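Local structure of centrosomal protein 120 (Oreochromis niloticus, 6EWH) at residues M51-Y63 / S73-E85. The protein is a centriole and basal-body protein probably needed for cilium formation, represented here by its second C2 domain (C2B). The protein carries 1 engineered substitution. Residues are numbered along the deposited sequence; the frame is centred on the assembly and turned at random.
Sequences MKLSAEGSEFFFY and SEPFHNLLSPDFE
A single antiparallel bridge, backed by aromatic packing, joins Phe60 and Phe62 of strand 60-66 to Ser73 and Phe76 in the loop between strands 69-72 and 87-95. Phe60 and Phe76 form a hydrogen-bonded pair: Phe60 N reaches Phe76 O at 2.8 Å, and Phe76 N returns the bond to Phe60 O. Farther along, Ser73 bonds Phe62 twice, its N giving to Phe62 O and its OG accepting from Phe62 N at 2.8 Å. Beyond the bridge, His77 ND1 donates to Ser58 O at 2.9 Å and 172°, with the acceptor in the imidazole plane. One water, donating to Leu53 O and His77 O, links Leu53 of the short helix 50-54 to His77.

Leu79 CD1 lies over one face of the Phe60 ring, 3.9 Å from its centroid, while Leu79 CD2 meets Leu53 CD2. Phe60 CB in turn sits over a face of Phe76, whose opposite face is covered by Phe84 CD2. The Phe76 CG sits between its backbone N and carbonyl carbon (chi1 63°), which puts the ring under Phe60 CB and brings its CE1 within 3.7 Å of Phe62 CE2. Phe62 directs its edge at the face of Phe84, a T-shaped pair with planes 73° apart. Replacing Phe60 with alanine would probably open a gap beside Leu79 CD1, with Leu79 losing the ring face it packs on. On its other side, strand 60-66 pairs with strand 110-116 through Phe61 and Cys115. The loop thus runs from one sheet toward strand 87-95 of the other, with the Phe62, Phe76 and Phe84 cluster joining it to strand 60-66, consistent with the beta-sandwich of a C2 domain.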
loop_
_atom_site.group_PDB
_atom_site.type_symbol
_atom_site.label_atom_id
_atom_site.label_comp_id
_atom_site.label_asym_id
_atom_site.label_seq_id
_atom_site.Cartn_x
_atom_site.Cartn_y
_atom_site.Cartn_z
ATOM N N MET A 51 10.936 10.369 -24.103
ATOM C CA MET A 51 10.951 9.283 -25.077
ATOM C C MET A 51 10.669 7.930 -24.438
ATOM O O MET A 51 10.141 7.037 -25.112
ATOM C CB MET A 51 12.254 9.270 -25.880
ATOM C CG MET A 51 12.162 10.014 -27.211
ATOM S SD MET A 51 10.868 9.399 -28.325
ATOM C CE MET A 51 11.032 10.558 -29.679
ATOM N N LYS A 52 10.988 7.753 -23.154
ATOM C CA LYS A 52 10.657 6.487 -22.507
ATOM C C LYS A 52 9.150 6.291 -22.393
ATOM O O LYS A 52 8.669 5.153 -22.450
ATOM C CB LYS A 52 11.325 6.383 -21.134
ATOM C CG LYS A 52 11.054 5.047 -20.437
ATOM C CD LYS A 52 11.787 4.934 -19.110
ATOM C CE LYS A 52 11.211 3.809 -18.250
ATOM N NZ LYS A 52 11.262 2.481 -18.927
ATOM N N LEU A 53 8.391 7.379 -22.234
ATOM C CA LEU A 53 6.936 7.260 -22.212
ATOM C C LEU A 53 6.398 6.749 -23.542
ATOM O O LEU A 53 5.373 6.057 -23.574
ATOM C CB LEU A 53 6.305 8.613 -21.891
ATOM C CG LEU A 53 6.866 9.398 -20.712
ATOM C CD1 LEU A 53 6.154 10.741 -20.588
ATOM C CD2 LEU A 53 6.738 8.588 -19.437
ATOM N N SER A 54 7.074 7.080 -24.646
ATOM C CA SER A 54 6.618 6.697 -25.977
ATOM C C SER A 54 6.927 5.247 -26.324
ATOM O O SER A 54 6.260 4.679 -27.197
ATOM C CB SER A 54 7.254 7.613 -27.025
ATOM O OG SER A 54 6.953 7.167 -28.334
ATOM N N ALA A 55 7.926 4.641 -25.688
ATOM C CA ALA A 55 8.214 3.237 -25.935
ATOM C C ALA A 55 7.108 2.369 -25.345
ATOM O O ALA A 55 6.469 2.728 -24.354
ATOM C CB ALA A 55 9.560 2.857 -25.317
ATOM N N GLU A 56 6.868 1.221 -25.979
ATOM C CA GLU A 56 5.858 0.305 -25.462
ATOM C C GLU A 56 6.388 -0.574 -24.337
ATOM O O GLU A 56 5.591 -1.096 -23.546
ATOM C CB GLU A 56 5.257 -0.536 -26.588
ATOM C CG GLU A 56 4.776 0.276 -27.788
ATOM C CD GLU A 56 3.566 1.157 -27.496
ATOM O OE1 GLU A 56 3.616 1.992 -26.567
ATOM O OE2 GLU A 56 2.554 1.015 -28.215
ATOM N N GLY A 57 7.710 -0.727 -24.234
ATOM C CA GLY A 57 8.315 -1.355 -23.077
ATOM C C GLY A 57 7.970 -0.604 -21.809
ATOM O O GLY A 57 8.129 -1.122 -20.700
ATOM N N SER A 58 7.501 0.634 -21.972
ATOM C CA SER A 58 6.909 1.385 -20.876
ATOM C C SER A 58 5.616 0.705 -20.443
ATOM O O SER A 58 4.534 0.965 -20.984
ATOM C CB SER A 58 6.663 2.841 -21.273
ATOM O OG SER A 58 5.604 2.939 -22.206
ATOM N N GLU A 59 5.745 -0.203 -19.484
ATOM C CA GLU A 59 4.621 -0.857 -18.832
ATOM C C GLU A 59 4.856 -0.702 -17.337
ATOM O O GLU A 59 5.895 -1.127 -16.828
ATOM C CB GLU A 59 4.589 -2.330 -19.234
ATOM C CG GLU A 59 3.595 -3.172 -18.495
ATOM C CD GLU A 59 3.298 -4.475 -19.219
ATOM O OE1 GLU A 59 2.685 -4.420 -20.307
ATOM O OE2 GLU A 59 3.682 -5.549 -18.709
ATOM N N PHE A 60 3.922 -0.061 -16.646
ATOM C CA PHE A 60 4.139 0.383 -15.278
ATOM C C PHE A 60 3.167 -0.335 -14.354
ATOM O O PHE A 60 2.071 -0.726 -14.762
ATOM C CB PHE A 60 3.966 1.910 -15.164
ATOM C CG PHE A 60 4.795 2.681 -16.156
ATOM C CD1 PHE A 60 6.093 3.068 -15.841
ATOM C CD2 PHE A 60 4.286 3.010 -17.401
ATOM C CE1 PHE A 60 6.865 3.776 -16.756
ATOM C CE2 PHE A 60 5.060 3.717 -18.321
ATOM C CZ PHE A 60 6.348 4.099 -17.989
ATOM N N PHE A 61 3.582 -0.534 -13.105
ATOM C CA PHE A 61 2.733 -1.212 -12.137
ATOM C C PHE A 61 3.213 -0.821 -10.749
ATOM O O PHE A 61 4.304 -0.267 -10.580
ATOM C CB PHE A 61 2.779 -2.738 -12.309
ATOM C CG PHE A 61 4.155 -3.327 -12.125
ATOM C CD1 PHE A 61 5.046 -3.377 -13.189
ATOM C CD2 PHE A 61 4.553 -3.818 -10.889
ATOM C CE1 PHE A 61 6.323 -3.906 -13.022
ATOM C CE2 PHE A 61 5.828 -4.348 -10.713
ATOM C CZ PHE A 61 6.711 -4.386 -11.782
ATOM N N PHE A 62 2.384 -1.104 -9.755
ATOM C CA PHE A 62 2.761 -0.861 -8.368
ATOM C C PHE A 62 3.161 -2.155 -7.680
ATOM O O PHE A 62 2.589 -3.222 -7.933
ATOM C CB PHE A 62 1.635 -0.162 -7.599
ATOM C CG PHE A 62 1.259 1.156 -8.204
ATOM C CD1 PHE A 62 2.044 2.281 -7.989
ATOM C CD2 PHE A 62 0.153 1.255 -9.034
ATOM C CE1 PHE A 62 1.717 3.494 -8.582
ATOM C CE2 PHE A 62 -0.181 2.460 -9.627
ATOM C CZ PHE A 62 0.599 3.583 -9.400
ATOM N N TYR A 63 4.162 -2.049 -6.803
ATOM C CA TYR A 63 4.628 -3.171 -6.008
ATOM C C TYR A 63 4.645 -2.781 -4.541
ATOM O O TYR A 63 5.061 -1.670 -4.189
ATOM C CB TYR A 63 6.056 -3.609 -6.407
ATOM C CG TYR A 63 6.693 -4.442 -5.323
ATOM C CD1 TYR A 63 6.389 -5.793 -5.203
ATOM C CD2 TYR A 63 7.551 -3.870 -4.382
ATOM C CE1 TYR A 63 6.926 -6.564 -4.195
ATOM C CE2 TYR A 63 8.089 -4.642 -3.357
ATOM C CZ TYR A 63 7.775 -5.986 -3.277
ATOM O OH TYR A 63 8.308 -6.770 -2.281
ATOM N N SER A 73 0.464 -4.832 -8.936
ATOM C CA SER A 73 -0.807 -4.417 -9.505
ATOM C C SER A 73 -0.840 -4.631 -11.019
ATOM O O SER A 73 0.157 -4.986 -11.655
ATOM C CB SER A 73 -1.081 -2.954 -9.166
ATOM O OG SER A 73 -0.269 -2.089 -9.957
ATOM N N GLU A 74 -2.015 -4.382 -11.593
ATOM C CA GLU A 74 -2.234 -4.606 -13.019
ATOM C C GLU A 74 -1.428 -3.608 -13.840
ATOM O O GLU A 74 -1.534 -2.399 -13.619
ATOM C CB GLU A 74 -3.718 -4.441 -13.316
ATOM C CG GLU A 74 -4.079 -4.547 -14.783
ATOM C CD GLU A 74 -4.465 -5.958 -15.177
ATOM O OE1 GLU A 74 -4.069 -6.907 -14.469
ATOM O OE2 GLU A 74 -5.186 -6.111 -16.187
ATOM N N PRO A 75 -0.629 -4.062 -14.796
ATOM C CA PRO A 75 0.213 -3.128 -15.551
ATOM C C PRO A 75 -0.610 -2.122 -16.348
ATOM O O PRO A 75 -1.718 -2.413 -16.801
ATOM C CB PRO A 75 1.006 -4.053 -16.477
ATOM C CG PRO A 75 1.041 -5.361 -15.747
ATOM C CD PRO A 75 -0.283 -5.470 -15.056
ATOM N N PHE A 76 -0.059 -0.918 -16.492
ATOM C CA PHE A 76 -0.669 0.137 -17.297
ATOM C C PHE A 76 0.397 0.866 -18.104
ATOM O O PHE A 76 1.576 0.890 -17.745
ATOM C CB PHE A 76 -1.516 1.105 -16.445
ATOM C CG PHE A 76 -0.727 1.878 -15.412
ATOM C CD1 PHE A 76 -0.368 1.292 -14.213
ATOM C CD2 PHE A 76 -0.379 3.199 -15.638
ATOM C CE1 PHE A 76 0.347 2.008 -13.264
ATOM C CE2 PHE A 76 0.334 3.921 -14.689
ATOM C CZ PHE A 76 0.691 3.325 -13.505
ATOM N N HIS A 77 -0.033 1.483 -19.210
ATOM C CA HIS A 77 0.894 2.133 -20.125
ATOM C C HIS A 77 0.868 3.650 -20.036
ATOM O O HIS A 77 1.903 4.290 -20.234
ATOM C CB HIS A 77 0.592 1.704 -21.568
ATOM C CG HIS A 77 1.343 2.479 -22.608
ATOM N ND1 HIS A 77 2.720 2.524 -22.658
ATOM C CD2 HIS A 77 0.905 3.229 -23.648
ATOM C CE1 HIS A 77 3.097 3.273 -23.679
ATOM N NE2 HIS A 77 2.016 3.714 -24.296
ATOM N N ASN A 78 -0.282 4.239 -19.721
ATOM C CA ASN A 78 -0.472 5.687 -19.808
ATOM C C ASN A 78 0.020 6.339 -18.519
ATOM O O ASN A 78 -0.736 6.597 -17.584
ATOM C CB ASN A 78 -1.939 6.003 -20.064
ATOM C CG ASN A 78 -2.146 7.411 -20.579
ATOM O OD1 ASN A 78 -1.341 8.302 -20.314
ATOM N ND2 ASN A 78 -3.234 7.620 -21.321
ATOM N N LEU A 79 1.319 6.618 -18.480
ATOM C CA LEU A 79 1.896 7.237 -17.288
ATOM C C LEU A 79 1.481 8.698 -17.150
ATOM O O LEU A 79 1.233 9.181 -16.036
ATOM C CB LEU A 79 3.414 7.107 -17.319
ATOM C CG LEU A 79 4.075 7.347 -15.963
ATOM C CD1 LEU A 79 3.761 6.182 -15.030
ATOM C CD2 LEU A 79 5.556 7.509 -16.135
ATOM N N LEU A 80 1.417 9.424 -18.269
ATOM C CA LEU A 80 1.034 10.829 -18.230
ATOM C C LEU A 80 -0.434 11.015 -17.859
ATOM O O LEU A 80 -0.788 12.008 -17.216
ATOM C CB LEU A 80 1.341 11.483 -19.582
ATOM C CG LEU A 80 1.021 12.967 -19.763
ATOM C CD1 LEU A 80 1.730 13.790 -18.702
ATOM C CD2 LEU A 80 1.414 13.444 -21.160
ATOM N N SER A 81 -1.299 10.078 -18.237
ATOM C CA SER A 81 -2.723 10.157 -17.919
ATOM C C SER A 81 -3.165 8.788 -17.420
ATOM O O SER A 81 -3.758 8.001 -18.171
ATOM C CB SER A 81 -3.543 10.631 -19.123
ATOM O OG SER A 81 -4.831 11.030 -18.692
ATOM N N PRO A 82 -2.892 8.477 -16.149
ATOM C CA PRO A 82 -3.042 7.098 -15.663
ATOM C C PRO A 82 -4.433 6.550 -15.893
ATOM O O PRO A 82 -5.438 7.218 -15.648
ATOM C CB PRO A 82 -2.731 7.221 -14.169
ATOM C CG PRO A 82 -1.767 8.354 -14.108
ATOM C CD PRO A 82 -2.286 9.351 -15.129
ATOM N N ASP A 83 -4.476 5.304 -16.357
ATOM C CA ASP A 83 -5.737 4.656 -16.672
ATOM C C ASP A 83 -5.922 3.337 -15.940
ATOM O O ASP A 83 -6.880 2.615 -16.236
ATOM C CB ASP A 83 -5.884 4.458 -18.184
ATOM C CG ASP A 83 -4.710 3.719 -18.797
ATOM O OD1 ASP A 83 -3.757 3.369 -18.068
ATOM O OD2 ASP A 83 -4.734 3.493 -20.026
ATOM N N PHE A 84 -5.048 3.001 -14.992
ATOM C CA PHE A 84 -5.290 1.804 -14.201
ATOM C C PHE A 84 -6.576 1.948 -13.393
ATOM O O PHE A 84 -7.002 3.055 -13.045
ATOM C CB PHE A 84 -4.088 1.473 -13.288
ATOM C CG PHE A 84 -3.792 2.501 -12.215
ATOM C CD1 PHE A 84 -4.413 2.412 -10.976
ATOM C CD2 PHE A 84 -2.819 3.484 -12.413
ATOM C CE1 PHE A 84 -4.115 3.320 -9.956
ATOM C CE2 PHE A 84 -2.526 4.412 -11.395
ATOM C CZ PHE A 84 -3.170 4.325 -10.175
ATOM N N GLU A 85 -7.220 0.807 -13.140
ATOM C CA GLU A 85 -8.409 0.732 -12.315
ATOM C C GLU A 85 -8.029 0.652 -10.839
ATOM O O GLU A 85 -6.950 0.153 -10.496
ATOM C CB GLU A 85 -9.187 -0.524 -12.677
ATOM C CG GLU A 85 -9.756 -0.464 -14.083
ATOM C CD GLU A 85 -10.965 0.442 -14.151
ATOM O OE1 GLU A 85 -11.892 0.236 -13.348
ATOM O OE2 GLU A 85 -10.977 1.366 -14.990
HETATM O O HOH W 1 3.432 6.348 -21.135
#